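Side-chain contact in DspB (Aggregatibacter actinomycetemcomitans, PDB 1YHT), which is a biofilm-releasing family 20 beta-N-acetylhexosaminidase that probably cleaves N-acetylglucosamine polymers of the biofilm matrix: residues I234-W237 with S238-G241. Sequence-based numbering, arbitrary orientation.
Sequences ITYW and SYDG
W237 carries CG between its backbone N and its carbonyl carbon (chi1 69°), which swings the indole forward alongside S238 CB and on to G241. Y236 has CG opposite its N (chi1 -158°), and its ring runs forward along the backbone of S238 toward Y239. The two aromatic side chains thus follow the chain as it leaves the strand.

S238 CB sits over one face of the indole and makes a CH-pi contact, 3.9 Å from the centroid of the W237 six-membered ring. It lies toward the rim, and its closest ring atom is W237 CE3 at 3.6 Å. Farther out, W237 CH2 meets G241 CA and G241 O, each at 3.6 Å. G241 takes a positive phi of 71°, which by itself favours glycine, and its backbone lies against the far end of the indole.

Y236 CE2 packs 3.7 Å from S238 C. Beyond it, Y236 OH comes to 3.3 Å from Y239 CD2, and the two tyrosine side chains cross at a slant. That hydroxyl is hydrogen-bonded to V257 O. S238 OG receives a weak bond from D240 N at 3.3 Å and is also hydrogen-bonded to D242 OD1, which ties the turn together.

W237 NE1 is hydrogen-bonded to D218 OD2, which helps fix the rotation of the indole. Acetic acid and glycerol, probably from the crystallisation liquor, lie close to this side chain and may mark a pocket; in family 20 enzymes the active site lies at the C-terminal ends of the barrel strands.

Y236 ends strand 233-236 of the TIM barrel, and W237 opens the loop to helix 246-255. Strands 212-216 and 269-271 flank that strand. Helix 259-264 packs against Y236, and helix 246-255 meets Y239 and D240, with R253 salt-bridged to D240.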
loop_
_atom_site.group_PDB
_atom_site.type_symbol
_atom_site.label_atom_id
_atom_site.label_comp_id
_atom_site.label_asym_id
_atom_site.label_seq_id
_atom_site.Cartn_x
_atom_site.Cartn_y
_atom_site.Cartn_z
ATOM N N ILE A 234 9.393 -7.394 0.853
ATOM C CA ILE A 234 8.272 -7.485 1.763
ATOM C C ILE A 234 8.064 -6.208 2.594
ATOM O O ILE A 234 9.025 -5.693 3.221
ATOM C CB ILE A 234 8.417 -8.673 2.708
ATOM C CG1 ILE A 234 8.705 -10.004 1.924
ATOM C CG2 ILE A 234 7.199 -8.759 3.621
ATOM C CD1 ILE A 234 7.902 -10.177 0.684
ATOM N N THR A 235 6.823 -5.714 2.581
ATOM C CA THR A 235 6.370 -4.656 3.497
ATOM C C THR A 235 5.629 -5.294 4.674
ATOM O O THR A 235 4.461 -5.684 4.563
ATOM C CB THR A 235 5.512 -3.545 2.733
ATOM O OG1 THR A 235 4.365 -4.107 2.076
ATOM C CG2 THR A 235 6.352 -2.913 1.710
ATOM N N TYR A 236 6.352 -5.449 5.791
ATOM C CA TYR A 236 5.949 -6.278 6.940
ATOM C C TYR A 236 5.247 -5.453 7.996
ATOM O O TYR A 236 5.902 -4.689 8.747
ATOM C CB TYR A 236 7.177 -6.987 7.589
ATOM C CG TYR A 236 6.783 -8.216 8.389
ATOM C CD1 TYR A 236 7.031 -9.508 7.901
ATOM C CD2 TYR A 236 6.082 -8.106 9.585
ATOM C CE1 TYR A 236 6.606 -10.668 8.606
ATOM C CE2 TYR A 236 5.678 -9.229 10.293
ATOM C CZ TYR A 236 5.972 -10.526 9.820
ATOM O OH TYR A 236 5.544 -11.671 10.532
ATOM N N TRP A 237 3.925 -5.589 8.060
ATOM C CA TRP A 237 3.106 -4.707 8.891
ATOM C C TRP A 237 2.618 -5.288 10.220
ATOM O O TRP A 237 2.437 -4.556 11.184
ATOM C CB TRP A 237 1.941 -4.157 8.124
ATOM C CG TRP A 237 0.873 -5.109 7.751
ATOM C CD1 TRP A 237 0.898 -6.020 6.749
ATOM C CD2 TRP A 237 -0.407 -5.223 8.362
ATOM N NE1 TRP A 237 -0.280 -6.702 6.696
ATOM C CE2 TRP A 237 -1.103 -6.242 7.683
ATOM C CE3 TRP A 237 -1.032 -4.563 9.421
ATOM C CZ2 TRP A 237 -2.406 -6.600 8.001
ATOM C CZ3 TRP A 237 -2.348 -4.910 9.753
ATOM C CH2 TRP A 237 -3.020 -5.923 9.048
ATOM N N SER A 238 2.380 -6.601 10.229
ATOM C CA SER A 238 1.930 -7.286 11.434
ATOM C C SER A 238 2.173 -8.797 11.304
ATOM O O SER A 238 1.972 -9.383 10.225
ATOM C CB SER A 238 0.445 -7.033 11.614
ATOM O OG SER A 238 -0.014 -7.568 12.838
ATOM N N TYR A 239 2.553 -9.423 12.414
ATOM C CA TYR A 239 2.651 -10.881 12.501
ATOM C C TYR A 239 1.298 -11.557 12.338
ATOM O O TYR A 239 1.219 -12.692 11.876
ATOM C CB TYR A 239 3.249 -11.263 13.869
ATOM C CG TYR A 239 4.107 -12.521 13.987
ATOM C CD1 TYR A 239 4.810 -12.755 15.167
ATOM C CD2 TYR A 239 4.187 -13.492 12.978
ATOM C CE1 TYR A 239 5.594 -13.873 15.349
ATOM C CE2 TYR A 239 4.969 -14.661 13.172
ATOM C CZ TYR A 239 5.660 -14.830 14.381
ATOM O OH TYR A 239 6.466 -15.911 14.623
ATOM N N ASP A 240 0.225 -10.884 12.729
ATOM C CA ASP A 240 -1.072 -11.552 12.852
ATOM C C ASP A 240 -2.279 -10.781 12.338
ATOM O O ASP A 240 -3.452 -11.119 12.643
ATOM C CB ASP A 240 -1.263 -11.967 14.321
ATOM C CG ASP A 240 -1.151 -10.785 15.296
ATOM O OD1 ASP A 240 -1.364 -9.617 14.863
ATOM O OD2 ASP A 240 -0.859 -11.041 16.486
ATOM N N GLY A 241 -2.015 -9.779 11.507
ATOM C CA GLY A 241 -3.069 -9.022 10.897
ATOM C C GLY A 241 -3.785 -8.126 11.869
ATOM O O GLY A 241 -4.879 -7.643 11.592
#